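Lipoxygenase (Cyanothece sp., PDB 5EK8) probably catalyses the addition of molecular oxygen to polyunsaturated fatty acids at a non-heme iron centre, acting as a 9R-lipoxygenase. Local coordinates at residues 379-384 against 476-481; 122-127 against 383-388. One frame throughout, in Å; residues are numbered along the deposited sequence.

Contact 1: 379-384 against 476-481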
loop_
_atom_site.group_PDB
_atom_site.type_symbol
_atom_site.label_atom_id
_atom_site.label_comp_id
_atom_site.label_asym_id
_atom_site.label_seq_id
_atom_site.Cartn_x
_atom_site.Cartn_y
_atom_site.Cartn_z
ATOM N N ARG A 379 16.059 7.317 -12.301
ATOM C CA ARG A 379 16.472 6.509 -13.451
ATOM C C ARG A 379 17.959 6.149 -13.419
ATOM O O ARG A 379 18.319 4.994 -13.186
ATOM C CB ARG A 379 16.146 7.238 -14.754
ATOM C CG ARG A 379 14.778 6.903 -15.300
ATOM C CD ARG A 379 14.275 7.955 -16.263
ATOM N NE ARG A 379 12.909 8.324 -15.921
ATOM C CZ ARG A 379 12.548 9.520 -15.475
ATOM N NH1 ARG A 379 11.280 9.757 -15.179
ATOM N NH2 ARG A 379 13.450 10.480 -15.337
ATOM N N LYS A 380 18.820 7.136 -13.662
ATOM C CA LYS A 380 20.266 6.913 -13.653
ATOM C C LYS A 380 20.817 6.688 -12.246
ATOM O O LYS A 380 21.839 6.019 -12.067
ATOM C CB LYS A 380 20.995 8.091 -14.301
ATOM C CG LYS A 380 20.866 8.151 -15.812
ATOM C CD LYS A 380 21.994 8.978 -16.414
ATOM C CE LYS A 380 21.914 9.017 -17.932
ATOM N NZ LYS A 380 23.115 9.661 -18.528
ATOM N N ASN A 381 20.134 7.243 -11.250
ATOM C CA ASN A 381 20.591 7.148 -9.868
ATOM C C ASN A 381 20.333 5.767 -9.255
ATOM O O ASN A 381 19.195 5.298 -9.211
ATOM C CB ASN A 381 19.929 8.234 -9.020
ATOM C CG ASN A 381 20.675 8.501 -7.730
ATOM O OD1 ASN A 381 20.906 7.591 -6.931
ATOM N ND2 ASN A 381 21.073 9.752 -7.525
ATOM N N PRO A 382 21.404 5.111 -8.779
ATOM C CA PRO A 382 21.396 3.775 -8.172
ATOM C C PRO A 382 20.300 3.570 -7.131
ATOM O O PRO A 382 19.855 2.438 -6.946
ATOM C CB PRO A 382 22.781 3.674 -7.508
ATOM C CG PRO A 382 23.500 4.955 -7.830
ATOM C CD PRO A 382 22.773 5.614 -8.952
ATOM N N ILE A 383 19.874 4.641 -6.468
ATOM C CA ILE A 383 18.814 4.553 -5.466
ATOM C C ILE A 383 17.529 3.979 -6.080
ATOM O O ILE A 383 16.743 3.311 -5.398
ATOM C CB ILE A 383 18.543 5.929 -4.826
ATOM C CG1 ILE A 383 19.739 6.340 -3.969
ATOM C CG2 ILE A 383 17.300 5.897 -3.954
ATOM C CD1 ILE A 383 20.012 5.388 -2.828
ATOM N N ARG A 384 17.338 4.220 -7.375
ATOM C CA ARG A 384 16.263 3.577 -8.127
ATOM C C ARG A 384 16.268 2.064 -7.920
ATOM O O ARG A 384 15.275 1.473 -7.485
ATOM C CB ARG A 384 16.394 3.883 -9.616
ATOM C CG ARG A 384 15.538 2.984 -10.492
ATOM C CD ARG A 384 16.232 2.687 -11.808
ATOM N NE ARG A 384 15.274 2.394 -12.867
ATOM C CZ ARG A 384 15.573 2.403 -14.160
ATOM N NH1 ARG A 384 14.636 2.133 -15.059
ATOM N NH2 ARG A 384 16.807 2.688 -14.553
ATOM N N GLN A 476 29.664 7.179 -5.479
ATOM C CA GLN A 476 30.036 8.031 -6.600
ATOM C C GLN A 476 28.865 8.245 -7.555
ATOM O O GLN A 476 28.586 9.372 -7.968
ATOM C CB GLN A 476 31.226 7.437 -7.353
ATOM C CG GLN A 476 31.873 8.403 -8.328
ATOM C CD GLN A 476 32.216 9.740 -7.687
ATOM O OE1 GLN A 476 32.663 9.805 -6.540
ATOM N NE2 GLN A 476 31.991 10.818 -8.426
ATOM N N ALA A 477 28.178 7.161 -7.897
ATOM C CA ALA A 477 27.045 7.244 -8.812
ATOM C C ALA A 477 25.864 7.978 -8.174
ATOM O O ALA A 477 25.175 8.754 -8.838
ATOM C CB ALA A 477 26.629 5.859 -9.261
ATOM N N ILE A 478 25.639 7.730 -6.887
ATOM C CA ILE A 478 24.566 8.398 -6.156
ATOM C C ILE A 478 24.779 9.911 -6.146
ATOM O O ILE A 478 23.832 10.680 -6.323
ATOM C CB ILE A 478 24.459 7.880 -4.705
ATOM C CG1 ILE A 478 23.918 6.451 -4.686
ATOM C CG2 ILE A 478 23.553 8.778 -3.872
ATOM C CD1 ILE A 478 23.723 5.893 -3.297
ATOM N N ALA A 479 26.026 10.334 -5.958
ATOM C CA ALA A 479 26.355 11.760 -5.959
ATOM C C ALA A 479 26.312 12.369 -7.363
ATOM O O ALA A 479 25.827 13.484 -7.545
ATOM C CB ALA A 479 27.723 11.986 -5.337
ATOM N N ASP A 480 26.820 11.631 -8.347
ATOM C CA ASP A 480 26.887 12.106 -9.729
ATOM C C ASP A 480 25.514 12.448 -10.307
ATOM O O ASP A 480 25.389 13.343 -11.141
ATOM C CB ASP A 480 27.567 11.064 -10.624
ATOM C CG ASP A 480 29.073 11.035 -10.452
ATOM O OD1 ASP A 480 29.609 11.914 -9.746
ATOM O OD2 ASP A 480 29.723 10.139 -11.035
ATOM N N GLU A 481 24.491 11.727 -9.868
ATOM C CA GLU A 481 23.141 11.943 -10.369
ATOM C C GLU A 481 22.205 12.341 -9.237
ATOM O O GLU A 481 21.067 11.876 -9.154
ATOM C CB GLU A 481 22.627 10.689 -11.079
ATOM C CG GLU A 481 23.380 10.348 -12.360
ATOM C CD GLU A 481 23.137 11.355 -13.480
ATOM O OE1 GLU A 481 22.332 12.299 -13.291
ATOM O OE2 GLU A 481 23.753 11.197 -14.559
#
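Asn-381 is a helix-capping asparagine just before helix 383-391, and its one amide also meets Ile-478 and Glu-481 at the end of helix 475-480. Asn-381 OD1 accepts from Ile-383 N at 3.2 Å, in the carbonyl plane and on a lone pair, with a nearly straight N-H...O angle of 171°. CG anti to the backbone N (chi1 -161°) carries the amide between the two helices, and its turn at chi2 sends ND2 to the second. There Asn-381 ND2 donates to Glu-481 O at 2.7 Å. That acceptor lies almost in the plane of the amide, although ND2 itself stands well above the plane of the carbonyl it reaches. A weaker, more bent bond runs from Asn-381 ND2 to Ile-478 O at 3.1 Å.

Beside this polar core the Pro-382 ring wedges its CG against the helix, 3.5 Å from Ile-478 CG1 and 3.6 Å from Ala-477 CB. The methyl ends of Ile-383 and Ile-478 touch through their CD1 atoms at 3.8 Å, and both side chains pack on Phe-471 of helix 451-473. On the outer side the aliphatic part of Lys-380 passes over the carboxylate of Glu-481; Lys-380 NZ is 4.3 Å from Glu-481 OE2, near enough for attraction but too far for a salt bridge. Because a single buried amide uses both its oxygen and its nitrogen, its rotation is fixed, and the start of one helix is tied to the end of another.

Contact 2: 122-127 against 383-388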
loop_
_atom_site.group_PDB
_atom_site.type_symbol
_atom_site.label_atom_id
_atom_site.label_comp_id
_atom_site.label_asym_id
_atom_site.label_seq_id
_atom_site.Cartn_x
_atom_site.Cartn_y
_atom_site.Cartn_z
ATOM N N ASN A 122 11.957 1.486 -18.495
ATOM C CA ASN A 122 12.606 0.187 -18.292
ATOM C C ASN A 122 12.722 -0.254 -16.831
ATOM O O ASN A 122 12.915 0.560 -15.931
ATOM C CB ASN A 122 14.002 0.169 -18.937
ATOM C CG ASN A 122 15.027 0.941 -18.147
ATOM O OD1 ASN A 122 15.662 0.405 -17.238
ATOM N ND2 ASN A 122 15.215 2.204 -18.500
ATOM N N ARG A 123 12.592 -1.560 -16.618
ATOM C CA ARG A 123 12.813 -2.176 -15.318
ATOM C C ARG A 123 14.175 -2.865 -15.292
ATOM O O ARG A 123 14.642 -3.372 -16.313
ATOM C CB ARG A 123 11.708 -3.183 -15.009
ATOM C CG ARG A 123 10.310 -2.647 -15.217
ATOM C CD ARG A 123 9.255 -3.702 -14.907
ATOM N NE ARG A 123 7.920 -3.114 -14.837
ATOM C CZ ARG A 123 6.801 -3.800 -14.615
ATOM N NH1 ARG A 123 5.637 -3.167 -14.570
ATOM N NH2 ARG A 123 6.845 -5.115 -14.439
ATOM N N VAL A 124 14.812 -2.885 -14.128
ATOM C CA VAL A 124 16.114 -3.526 -14.006
ATOM C C VAL A 124 15.989 -4.862 -13.287
ATOM O O VAL A 124 15.356 -4.961 -12.239
ATOM C CB VAL A 124 17.121 -2.632 -13.263
ATOM C CG1 VAL A 124 18.504 -3.272 -13.271
ATOM C CG2 VAL A 124 17.170 -1.260 -13.908
ATOM N N THR A 125 16.595 -5.887 -13.876
ATOM C CA THR A 125 16.574 -7.237 -13.331
ATOM C C THR A 125 18.018 -7.701 -13.135
ATOM O O THR A 125 18.913 -7.261 -13.852
ATOM C CB THR A 125 15.785 -8.193 -14.270
ATOM O OG1 THR A 125 14.380 -8.054 -14.021
ATOM C CG2 THR A 125 16.175 -9.651 -14.072
ATOM N N PHE A 126 18.259 -8.553 -12.143
ATOM C CA PHE A 126 19.586 -9.135 -11.960
ATOM C C PHE A 126 19.649 -10.569 -12.486
ATOM O O PHE A 126 18.780 -11.392 -12.194
ATOM C CB PHE A 126 19.991 -9.083 -10.488
ATOM C CG PHE A 126 20.009 -7.699 -9.930
ATOM C CD1 PHE A 126 20.921 -6.767 -10.394
ATOM C CD2 PHE A 126 19.103 -7.317 -8.956
ATOM C CE1 PHE A 126 20.938 -5.480 -9.894
ATOM C CE2 PHE A 126 19.114 -6.030 -8.448
ATOM C CZ PHE A 126 20.035 -5.109 -8.918
ATOM N N ASP A 127 20.685 -10.856 -13.272
ATOM C CA ASP A 127 20.820 -12.156 -13.922
ATOM C C ASP A 127 21.436 -13.193 -12.990
ATOM O O ASP A 127 21.447 -13.018 -11.771
ATOM C CB ASP A 127 21.659 -12.034 -15.201
ATOM C CG ASP A 127 23.092 -11.605 -14.929
ATOM O OD1 ASP A 127 23.377 -11.133 -13.810
ATOM O OD2 ASP A 127 23.937 -11.736 -15.841
ATOM N N ILE A 383 19.874 4.641 -6.468
ATOM C CA ILE A 383 18.814 4.553 -5.466
ATOM C C ILE A 383 17.529 3.979 -6.080
ATOM O O ILE A 383 16.743 3.311 -5.398
ATOM C CB ILE A 383 18.543 5.929 -4.826
ATOM C CG1 ILE A 383 19.739 6.340 -3.969
ATOM C CG2 ILE A 383 17.300 5.897 -3.954
ATOM C CD1 ILE A 383 20.012 5.388 -2.828
ATOM N N ARG A 384 17.338 4.220 -7.375
ATOM C CA ARG A 384 16.263 3.577 -8.127
ATOM C C ARG A 384 16.268 2.064 -7.920
ATOM O O ARG A 384 15.275 1.473 -7.485
ATOM C CB ARG A 384 16.394 3.883 -9.616
ATOM C CG ARG A 384 15.538 2.984 -10.492
ATOM C CD ARG A 384 16.232 2.687 -11.808
ATOM N NE ARG A 384 15.274 2.394 -12.867
ATOM C CZ ARG A 384 15.573 2.403 -14.160
ATOM N NH1 ARG A 384 14.636 2.133 -15.059
ATOM N NH2 ARG A 384 16.807 2.688 -14.553
ATOM N N LEU A 385 17.417 1.459 -8.211
ATOM C CA LEU A 385 17.623 0.022 -8.066
ATOM C C LEU A 385 17.289 -0.461 -6.663
ATOM O O LEU A 385 16.979 -1.635 -6.452
ATOM C CB LEU A 385 19.072 -0.341 -8.408
ATOM C CG LEU A 385 19.369 -0.849 -9.821
ATOM C CD1 LEU A 385 18.666 -0.017 -10.876
ATOM C CD2 LEU A 385 20.867 -0.859 -10.068
ATOM N N MET A 386 17.346 0.454 -5.707
ATOM C CA MET A 386 17.099 0.119 -4.318
ATOM C C MET A 386 15.632 0.292 -3.936
ATOM O O MET A 386 15.107 -0.470 -3.121
ATOM C CB MET A 386 17.985 0.973 -3.421
ATOM C CG MET A 386 17.591 0.979 -1.965
ATOM S SD MET A 386 18.751 1.953 -1.002
ATOM C CE MET A 386 18.019 1.799 0.614
ATOM N N LEU A 387 14.963 1.266 -4.551
ATOM C CA LEU A 387 13.604 1.625 -4.141
ATOM C C LEU A 387 12.488 1.012 -4.994
ATOM O O LEU A 387 11.468 0.581 -4.455
ATOM C CB LEU A 387 13.446 3.145 -4.126
ATOM C CG LEU A 387 14.030 3.858 -2.906
ATOM C CD1 LEU A 387 13.776 5.355 -2.988
ATOM C CD2 LEU A 387 13.442 3.276 -1.632
ATOM N N THR A 388 12.678 0.975 -6.311
ATOM C CA THR A 388 11.639 0.489 -7.224
ATOM C C THR A 388 11.020 -0.891 -6.898
ATOM O O THR A 388 9.798 -1.033 -6.979
ATOM C CB THR A 388 12.156 0.445 -8.678
ATOM O OG1 THR A 388 13.522 0.018 -8.693
ATOM C CG2 THR A 388 12.069 1.820 -9.312
#
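The strand carrying Val-124 runs almost at right angles to the helix carrying Leu-385, with the axes of 122-126 and 383-388 at 86° and 9.6 Å apart at closest approach. The CA atoms of Val-124 and Leu-385 come within 7.1 Å. Strand 115-126 belongs to an antiparallel sheet of the N-terminal part, consistent with the PLAT beta-sandwich of lipoxygenases, whereas helix 383-391 belongs to the largely helical catalytic part, so the contact probably lies at the interface between the two.

Arg-384 spans it. Its CG stands anti to the backbone N (chi1 166°), and a bend at chi2 brings the guanidinium up against the strand. Arg-384 NH1 donates to Asn-122 OD1 in a weak bond of 3.0 Å, the amide and guanidinium planes being 66° apart, while NH2 makes another weak bond back to Arg-379 O. Val-124 CG2 sits over the centre of one guanidinium face, 3.9 Å above its plane. Replacing Arg-384 by an alanine would probably leave Asn-122 OD1 without this donor and open a gap beneath the Val-124 methyl.

That methyl has a second neighbour, Leu-385 CD1, 3.6 Å from Val-124 CG2, and the valine and leucine side chains meet roughly perpendicular. Further along the strand the Phe-126 ring approaches the same leucine more loosely, Phe-126 CZ lying 4.4 Å from Leu-385 CG. Within the helix, Arg-384 O accepts from Leu-387 N, Thr-388 N and the Thr-388 hydroxyl, whose OG1 lies 2.6 Å from Arg-384 O and above the plane of that carbonyl.

The two contacts illustrate how one short helix can serve two neighbours. Both use helix 383-391, and they share Ile-383 and Arg-384; of these two, Ile-383 touches across contact 1 alone and Arg-384 across contact 2 alone. Contact 1 joins the loop leading into helix 383-391 to the end of helix 475-480, within the catalytic part but far from the chain's centre, with mostly buried residues and an exposed lysine at its margin. Contact 2 joins helix to sheet at the probable domain boundary, is smaller in area, and mixes buried Asn-122 and Arg-384 with partly exposed apolar residues. Their polar chemistry differs accordingly: a neutral amide bonding to main-chain groups in the first, a cationic guanidinium meeting an amide side chain in the second.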